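Long-range contact in glycoside Hydrolase (Bacteroides plebeius, PDB 5T3B), which probably hydrolyses agarose-type polysaccharides, as a family 50 glycoside hydrolase from a gut bacterium: residues A[412-424]-A[458-470]. Sequence-based numbering, arbitrary orientation. Where two conformers were deposited one is given.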
ATOM      1  N   GLN A 412      20.296  11.279  -0.722  1.00  8.70           N
ATOM      2  CA  GLN A 412      19.713  10.259   0.148  1.00  8.36           C
ATOM      3  C   GLN A 412      19.215  10.841   1.470  1.00  9.13           C
ATOM      4  O   GLN A 412      18.187  10.401   1.966  1.00  9.65           O
ATOM      5  CB  GLN A 412      20.710   9.118   0.404  1.00  9.04           C
ATOM      6  CG  GLN A 412      21.163   8.413  -0.865  1.00  9.37           C
ATOM      7  CD  GLN A 412      20.014   7.885  -1.689  1.00  9.89           C
ATOM      8  OE1 GLN A 412      19.867   8.153  -2.931  1.00 12.68           O
ATOM      9  NE2 GLN A 412      19.217   7.155  -1.049  1.00  7.13           N
ATOM     10  N   GLN A 413      19.933  11.810   2.009  1.00  9.60           N
ATOM     11  CA  GLN A 413      19.459  12.454   3.233  1.00  9.26           C
ATOM     12  C   GLN A 413      18.059  13.045   2.995  1.00  9.28           C
ATOM     13  O   GLN A 413      17.201  12.904   3.851  1.00  9.59           O
ATOM     14  CB  GLN A 413      20.416  13.533   3.730  1.00 11.33           C
ATOM     15  CG  GLN A 413      19.885  14.308   4.894  1.00 12.82           C
ATOM     16  CD  GLN A 413      20.889  15.290   5.432  1.00 14.04           C
ATOM     17  OE1 GLN A 413      21.405  16.132   4.701  1.00 17.09           O
ATOM     18  NE2 GLN A 413      21.137  15.183   6.700  1.00 16.25           N
ATOM     19  N   ASN A 414      17.844  13.682   1.862  1.00  8.89           N
ATOM     20  CA  ASN A 414      16.548  14.282   1.589  1.00  9.10           C
ATOM     21  C   ASN A 414      15.497  13.212   1.308  1.00  8.06           C
ATOM     22  O   ASN A 414      14.302  13.477   1.574  1.00  8.99           O
ATOM     23  CB  ASN A 414      16.658  15.355   0.510  1.00 10.12           C
ATOM     24  CG  ASN A 414      17.228  16.658   1.081  1.00 12.88           C
ATOM     25  OD1 ASN A 414      16.488  17.456   1.649  1.00 14.68           O
ATOM     26  ND2 ASN A 414      18.478  16.846   0.960  1.00 18.64           N
ATOM     27  N   ARG A 415      15.868  12.047   0.771  1.00  7.28           N
ATOM     28  CA  ARG A 415      14.937  10.954   0.718  1.00  7.87           C
ATOM     29  C   ARG A 415      14.491  10.601   2.130  1.00  8.08           C
ATOM     30  O   ARG A 415      13.315  10.236   2.365  1.00  8.56           O
ATOM     31  CB  ARG A 415      15.497   9.718  -0.004  1.00  8.48           C
ATOM     32  CG  ARG A 415      15.870   9.899  -1.456  1.00  8.59           C
ATOM     33  CD  ARG A 415      16.498   8.637  -1.997  1.00  8.14           C
ATOM     34  NE  ARG A 415      15.498   7.634  -2.303  1.00  7.76           N
ATOM     35  CZ  ARG A 415      15.761   6.320  -2.381  1.00  7.91           C
ATOM     36  NH1 ARG A 415      16.909   5.766  -2.004  1.00  8.37           N
ATOM     37  NH2 ARG A 415      14.808   5.534  -2.832  1.00  7.57           N
ATOM     38  N   GLY A 416      15.429  10.612   3.039  1.00  8.07           N
ATOM     39  CA  GLY A 416      15.120  10.349   4.453  1.00  7.80           C
ATOM     40  C   GLY A 416      14.180  11.382   5.030  1.00  7.73           C
ATOM     41  O   GLY A 416      13.216  11.047   5.741  1.00  8.86           O
ATOM     42  N   PHE A 417      14.456  12.669   4.754  1.00  8.28           N
ATOM     43  CA  PHE A 417      13.556  13.724   5.187  1.00  8.35           C
ATOM     44  C   PHE A 417      12.153  13.560   4.606  1.00  8.16           C
ATOM     45  O   PHE A 417      11.134  13.731   5.322  1.00  9.19           O
ATOM     46  CB  PHE A 417      14.083  15.097   4.834  1.00  9.68           C
ATOM     47  CG  PHE A 417      15.407  15.515   5.488  1.00  9.62           C
ATOM     48  CD1 PHE A 417      15.897  14.955   6.640  1.00  9.83           C
ATOM     49  CD2 PHE A 417      16.142  16.528   4.903  1.00 10.64           C
ATOM     50  CE1 PHE A 417      17.074  15.378   7.235  1.00 12.06           C
ATOM     51  CE2 PHE A 417      17.318  16.992   5.489  1.00 11.78           C
ATOM     52  CZ  PHE A 417      17.792  16.405   6.640  1.00 12.98           C
ATOM     53  N   ALA A 418      12.065  13.214   3.315  1.00  7.55           N
ATOM     54  CA  ALA A 418      10.767  12.992   2.687  1.00  8.00           C
ATOM     55  C   ALA A 418      10.052  11.797   3.327  1.00  7.41           C
ATOM     56  O   ALA A 418       8.834  11.821   3.467  1.00  8.69           O
ATOM     57  CB  ALA A 418      10.933  12.770   1.224  1.00  9.33           C
ATOM     58  N   TYR A 419      10.784  10.736   3.644  1.00  7.32           N
ATOM     59  CA  TYR A 419      10.181   9.589   4.304  1.00  7.07           C
ATOM     60  C   TYR A 419       9.596  10.029   5.642  1.00  7.81           C
ATOM     61  O   TYR A 419       8.450   9.669   5.962  1.00  8.30           O
ATOM     62  CB  TYR A 419      11.225   8.471   4.529  1.00  8.07           C
ATOM     63  CG  TYR A 419      10.685   7.246   5.175  1.00  6.90           C
ATOM     64  CD1 TYR A 419      10.675   7.101   6.561  1.00  7.22           C
ATOM     65  CD2 TYR A 419      10.253   6.182   4.436  1.00  7.29           C
ATOM     66  CE1 TYR A 419      10.221   5.975   7.192  1.00  7.02           C
ATOM     67  CE2 TYR A 419       9.782   5.036   5.068  1.00  7.02           C
ATOM     68  CZ  TYR A 419       9.789   4.915   6.444  1.00  7.28           C
ATOM     69  OH  TYR A 419       9.322   3.731   6.973  1.00  8.37           O
ATOM     70  N   GLN A 420      10.366  10.774   6.436  1.00  7.35           N
ATOM     71  CA  GLN A 420       9.852  11.259   7.720  1.00  8.02           C
ATOM     72  C   GLN A 420       8.632  12.121   7.540  1.00  7.89           C
ATOM     73  O   GLN A 420       7.650  11.970   8.297  1.00  8.89           O
ATOM     74  CB  GLN A 420      10.916  11.974   8.552  1.00  8.34           C
ATOM     75  CG  GLN A 420      12.098  11.102   8.853  1.00  9.13           C
ATOM     76  CD  GLN A 420      12.926  11.638  10.006  1.00  9.26           C
ATOM     77  OE1 GLN A 420      12.881  12.827  10.297  1.00 10.06           O
ATOM     78  NE2 GLN A 420      13.662  10.757  10.652  1.00  9.72           N
ATOM     79  N   HIS A 421       8.674  13.057   6.600  1.00  8.02           N
ATOM     80  CA  HIS A 421       7.543  13.963   6.401  1.00  7.99           C
ATOM     81  C   HIS A 421       6.270  13.165   6.047  1.00  7.74           C
ATOM     82  O   HIS A 421       5.191  13.388   6.588  1.00  8.79           O
ATOM     83  CB  HIS A 421       7.903  14.933   5.280  1.00  9.11           C
ATOM     84  CG  HIS A 421       6.837  15.879   4.902  1.00  8.77           C
ATOM     85  ND1 HIS A 421       6.627  17.041   5.558  1.00  9.91           N
ATOM     86  CD2 HIS A 421       5.879  15.785   3.977  1.00 10.43           C
ATOM     87  CE1 HIS A 421       5.610  17.653   5.021  1.00 10.27           C
ATOM     88  NE2 HIS A 421       5.113  16.905   4.075  1.00 11.63           N
ATOM     89  N   PHE A 422       6.412  12.249   5.094  1.00  8.00           N
ATOM     90  CA  PHE A 422       5.220  11.547   4.608  1.00  7.62           C
ATOM     91  C   PHE A 422       4.688  10.635   5.714  1.00  7.71           C
ATOM     92  O   PHE A 422       3.451  10.616   5.968  1.00  8.80           O
ATOM     93  CB  PHE A 422       5.539  10.761   3.313  1.00  7.66           C
ATOM     94  CG  PHE A 422       4.345  10.516   2.451  1.00  8.03           C
ATOM     95  CD1 PHE A 422       3.886  11.517   1.625  1.00 10.13           C
ATOM     96  CD2 PHE A 422       3.660   9.333   2.489  1.00  8.86           C
ATOM     97  CE1 PHE A 422       2.748  11.375   0.861  1.00  9.75           C
ATOM     98  CE2 PHE A 422       2.512   9.177   1.708  1.00 10.21           C
ATOM     99  CZ  PHE A 422       2.075  10.172   0.900  1.00 10.52           C
ATOM    100  N   THR A 423       5.558   9.892   6.377  1.00  7.33           N
ATOM    101  CA  THR A 423       5.117   8.977   7.400  1.00  7.80           C
ATOM    102  C   THR A 423       4.540   9.701   8.612  1.00  8.17           C
ATOM    103  O   THR A 423       3.568   9.207   9.188  1.00  8.97           O
ATOM    104  CB  THR A 423       6.224   8.012   7.794  1.00  8.33           C
ATOM    105  OG1 THR A 423       7.368   8.697   8.314  1.00  8.57           O
ATOM    106  CG2 THR A 423       6.574   7.089   6.629  1.00  8.80           C
ATOM    107  N   LEU A 424       5.097  10.839   9.011  1.00  8.33           N
ATOM    108  CA  LEU A 424       4.471  11.590  10.107  1.00  8.51           C
ATOM    109  C   LEU A 424       3.059  11.982   9.746  1.00  8.82           C
ATOM    110  O   LEU A 424       2.167  11.949  10.605  1.00 10.17           O
ATOM    111  CB  LEU A 424       5.317  12.786  10.507  1.00  9.10           C
ATOM    112  CG  LEU A 424       6.607  12.495  11.235  1.00 10.21           C
ATOM    113  CD1 LEU A 424       7.539  13.677  11.262  1.00 11.07           C
ATOM    114  CD2 LEU A 424       6.338  11.997  12.644  1.00 10.57           C
ATOM    115  N   TYR A 458      21.050   2.136   1.175  1.00  8.92           N
ATOM    116  CA  TYR A 458      21.304   3.562   1.223  1.00  9.48           C
ATOM    117  C   TYR A 458      21.234   3.964   2.686  1.00  9.24           C
ATOM    118  O   TYR A 458      20.169   4.293   3.201  1.00  9.66           O
ATOM    119  CB  TYR A 458      20.289   4.275   0.360  1.00  9.52           C
ATOM    120  CG  TYR A 458      20.484   4.119  -1.083  1.00  8.43           C
ATOM    121  CD1 TYR A 458      21.529   4.802  -1.747  1.00  9.83           C
ATOM    122  CD2 TYR A 458      19.637   3.357  -1.852  1.00  8.81           C
ATOM    123  CE1 TYR A 458      21.695   4.680  -3.113  1.00  9.63           C
ATOM    124  CE2 TYR A 458      19.804   3.249  -3.233  1.00  8.34           C
ATOM    125  CZ  TYR A 458      20.853   3.931  -3.872  1.00  8.55           C
ATOM    126  OH  TYR A 458      21.024   3.878  -5.232  1.00  9.73           O
ATOM    127  N   THR A 459      22.406   3.992   3.347  1.00 10.94           N
ATOM    128  CA  THR A 459      22.442   4.138   4.793  1.00 12.46           C
ATOM    129  C   THR A 459      21.903   5.473   5.294  1.00 11.90           C
ATOM    130  O   THR A 459      21.364   5.540   6.401  1.00 14.13           O
ATOM    131  CB  THR A 459      23.828   3.813   5.318  1.00 17.69           C
ATOM    132  OG1 THR A 459      24.698   4.721   4.818  1.00 26.39           O
ATOM    133  CG2 THR A 459      24.308   2.588   4.894  1.00 17.93           C
ATOM    134  N   SER A 460      22.072   6.537   4.516  0.50 11.53           N
ATOM    135  CA  SER A 460      21.511   7.810   4.891  0.50 13.35           C
ATOM    136  C   SER A 460      19.999   7.798   4.934  0.50 14.71           C
ATOM    137  O   SER A 460      19.404   8.426   5.818  0.50 18.37           O
ATOM    138  CB  SER A 460      22.041   8.918   3.960  0.50 14.58           C
ATOM    139  OG  SER A 460      23.412   9.244   4.155  0.50 16.56           O
ATOM    140  N   LEU A 461      19.374   7.093   3.999  1.00 10.12           N
ATOM    141  CA  LEU A 461      17.960   6.893   4.003  1.00  9.77           C
ATOM    142  C   LEU A 461      17.538   5.987   5.182  1.00  9.74           C
ATOM    143  O   LEU A 461      16.559   6.304   5.902  1.00 10.76           O
ATOM    144  CB  LEU A 461      17.532   6.338   2.670  1.00  9.50           C
ATOM    145  CG  LEU A 461      16.064   5.880   2.582  1.00  9.51           C
ATOM    146  CD1 LEU A 461      15.084   7.025   2.881  1.00 10.02           C
ATOM    147  CD2 LEU A 461      15.748   5.298   1.195  1.00 12.51           C
ATOM    148  N   THR A 462      18.205   4.858   5.353  1.00  8.72           N
ATOM    149  CA  THR A 462      17.768   3.914   6.369  1.00 10.06           C
ATOM    150  C   THR A 462      17.910   4.499   7.783  1.00  9.30           C
ATOM    151  O   THR A 462      17.133   4.119   8.681  1.00 10.28           O
ATOM    152  CB  THR A 462      18.438   2.575   6.243  1.00 10.96           C
ATOM    153  OG1 THR A 462      19.824   2.694   6.473  1.00 12.24           O
ATOM    154  CG2 THR A 462      18.154   1.924   4.966  1.00 11.31           C
ATOM    155  N   LYS A 463      18.838   5.411   8.002  1.00  9.91           N
ATOM    156  CA  LYS A 463      18.943   6.079   9.293  1.00  9.40           C
ATOM    157  C   LYS A 463      17.666   6.815   9.601  1.00  8.88           C
ATOM    158  O   LYS A 463      17.089   6.674  10.703  1.00 10.37           O
ATOM    159  CB  LYS A 463      20.132   7.031   9.266  1.00 12.20           C
ATOM    160  CG  LYS A 463      20.372   7.868  10.569  1.00 13.46           C
ATOM    161  CD  LYS A 463      19.532   9.147  10.570  1.00 15.76           C
ATOM    162  CE  LYS A 463      19.888  10.142  11.659  1.00 18.50           C
ATOM    163  NZ  LYS A 463      19.652   9.563  12.982  1.00 17.38           N
ATOM    164  N   TYR A 464      17.213   7.639   8.649  1.00  8.63           N
ATOM    165  CA  TYR A 464      15.986   8.417   8.895  1.00  9.30           C
ATOM    166  C   TYR A 464      14.733   7.518   8.964  1.00  8.33           C
ATOM    167  O   TYR A 464      13.791   7.824   9.720  1.00  9.50           O
ATOM    168  CB  TYR A 464      15.803   9.523   7.845  1.00 10.19           C
ATOM    169  CG  TYR A 464      16.884  10.585   8.002  1.00 10.68           C
ATOM    170  CD1 TYR A 464      16.892  11.454   9.063  1.00 11.89           C
ATOM    171  CD2 TYR A 464      17.973  10.635   7.163  1.00 11.10           C
ATOM    172  CE1 TYR A 464      17.890  12.356   9.247  1.00 13.24           C
ATOM    173  CE2 TYR A 464      19.009  11.484   7.355  1.00 12.84           C
ATOM    174  CZ  TYR A 464      18.955  12.375   8.394  1.00 12.56           C
ATOM    175  OH  TYR A 464      19.980  13.310   8.567  1.00 16.67           O
ATOM    176  N   MET A 465      14.722   6.454   8.144  1.00  8.25           N
ATOM    177  CA  MET A 465      13.627   5.490   8.236  1.00  8.51           C
ATOM    178  C   MET A 465      13.545   4.869   9.611  1.00  8.22           C
ATOM    179  O   MET A 465      12.468   4.745  10.189  1.00  9.02           O
ATOM    180  CB  MET A 465      13.770   4.362   7.212  1.00  9.02           C
ATOM    181  CG  MET A 465      13.616   4.814   5.790  1.00  8.87           C
ATOM    182  SD  MET A 465      14.053   3.391   4.715  1.00  9.30           S
ATOM    183  CE  MET A 465      12.999   3.629   3.320  1.00 11.11           C
ATOM    184  N   SER A 466      14.716   4.486  10.152  1.00  8.72           N
ATOM    185  CA  SER A 466      14.801   3.804  11.461  1.00  9.44           C
ATOM    186  C   SER A 466      14.223   4.714  12.528  1.00  8.88           C
ATOM    187  O   SER A 466      13.493   4.267  13.430  1.00  9.75           O
ATOM    188  CB  SER A 466      16.269   3.488  11.803  1.00 11.84           C
ATOM    189  OG  SER A 466      16.844   2.553  10.918  1.00 14.23           O
ATOM    190  N   ASP A 467      14.593   6.014  12.503  1.00  9.01           N
ATOM    191  CA  ASP A 467      14.177   6.912  13.549  1.00  9.68           C
ATOM    192  C   ASP A 467      12.637   6.987  13.643  1.00  9.57           C
ATOM    193  O   ASP A 467      12.063   7.014  14.731  1.00 10.43           O
ATOM    194  CB  ASP A 467      14.778   8.307  13.348  1.00 10.41           C
ATOM    195  CG  ASP A 467      16.278   8.323  13.592  1.00 12.30           C
ATOM    196  OD1 ASP A 467      16.817   7.473  14.370  1.00 13.76           O
ATOM    197  OD2 ASP A 467      16.871   9.262  13.015  1.00 13.47           O
ATOM    198  N   ILE A 468      11.969   6.985  12.474  1.00  8.98           N
ATOM    199  CA  ILE A 468      10.505   6.878  12.473  1.00  8.81           C
ATOM    200  C   ILE A 468      10.017   5.490  12.905  1.00  7.71           C
ATOM    201  O   ILE A 468       9.186   5.332  13.799  1.00  8.91           O
ATOM    202  CB  ILE A 468       9.908   7.244  11.094  1.00  8.97           C
ATOM    203  CG1 ILE A 468      10.168   8.699  10.752  1.00 10.13           C
ATOM    204  CG2 ILE A 468       8.439   6.810  10.966  1.00  9.12           C
ATOM    205  CD1 ILE A 468       9.220   9.635  11.457  1.00 11.56           C
ATOM    206  N   ASN A 469      10.530   4.492  12.211  1.00  8.10           N
ATOM    207  CA  ASN A 469       9.963   3.151  12.315  1.00  8.04           C
ATOM    208  C   ASN A 469      10.085   2.595  13.714  1.00  8.19           C
ATOM    209  O   ASN A 469       9.196   1.901  14.206  1.00  9.31           O
ATOM    210  CB  ASN A 469      10.639   2.199  11.351  1.00  8.57           C
ATOM    211  CG  ASN A 469      10.311   2.504   9.922  1.00  8.30           C
ATOM    212  OD1 ASN A 469       9.451   3.284   9.573  1.00  9.04           O
ATOM    213  ND2 ASN A 469      11.034   1.794   9.045  1.00  9.70           N
ATOM    214  N   TRP A 470      11.201   2.918  14.381  1.00  8.76           N
ATOM    215  CA  TRP A 470      11.377   2.452  15.766  1.00  9.66           C
ATOM    216  C   TRP A 470      10.385   3.102  16.738  1.00  9.50           C
ATOM    217  O   TRP A 470      10.146   2.592  17.817  1.00 11.01           O
ATOM    218  CB  TRP A 470      12.751   2.844  16.275  1.00 10.20           C
ATOM    219  CG  TRP A 470      13.921   2.186  15.638  1.00  9.70           C
ATOM    220  CD1 TRP A 470      13.959   1.045  14.882  1.00 10.08           C
ATOM    221  CD2 TRP A 470      15.281   2.639  15.734  1.00 10.78           C
ATOM    222  NE1 TRP A 470      15.247   0.757  14.542  1.00 10.53           N
ATOM    223  CE2 TRP A 470      16.085   1.723  15.030  1.00 10.55           C
ATOM    224  CE3 TRP A 470      15.885   3.764  16.335  1.00 12.94           C
ATOM    225  CZ2 TRP A 470      17.487   1.904  14.912  1.00 13.32           C
ATOM    226  CZ3 TRP A 470      17.243   3.942  16.191  1.00 14.78           C
ATOM    227  CH2 TRP A 470      18.021   3.045  15.499  1.00 14.66           C
TER
HETATM  228  O   HOH W   1      15.691  11.680  12.730  1.00 14.20           O
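With CG anti to its carbonyl carbon (chi1 -68°), Tyr464 reaches across to helix 412-427, while Tyr419, its CG anti to the backbone N (chi1 -179°), extends the other way, bringing one ring face under Met465 CG and its hydroxyl to Asn469. Tyr464 is a knob among Gln413, Gly416, Phe417 and Gln420. Gly416 suits the base of this hole because a CB would collide with the ring; its CA meets Tyr464 CB at 3.6 Å. Phe417 turns its edge to the ring face, a T-shaped pair with centroids 5.1 Å apart. At the hydroxyl end of the ring, Gln413 NE2 donates an almost straight bond, within its amide plane, to Tyr464 OH (2.9 Å). A phenylalanine in place of Tyr464 would probably keep the aromatic packing but leave that amide N-H without its mate. The helices, nearly parallel at 22°, flank strand 432-437 in sequence and pack against it on the outside of what is consistent with a (beta/alpha)8 barrel. Gln420, its OE1 held by Leu63 N, offers NE2 both to Tyr464 O (3.1 Å) and to a water that bridges to Asp467 OD2. Over one face of Tyr419, Met465 CG sits 3.6 Å from the ring centroid; Thr423 CG2 covers the opposite face. Tyr419 OH donates to an in-plane lone pair of Asn469 OD1 (2.6 Å), fixing the buried phenol, and is also hydrogen-bonded to Trp435 NE1. Branched Ile468 fills the next hole, its CD1 3.9 Å from Leu424 CG.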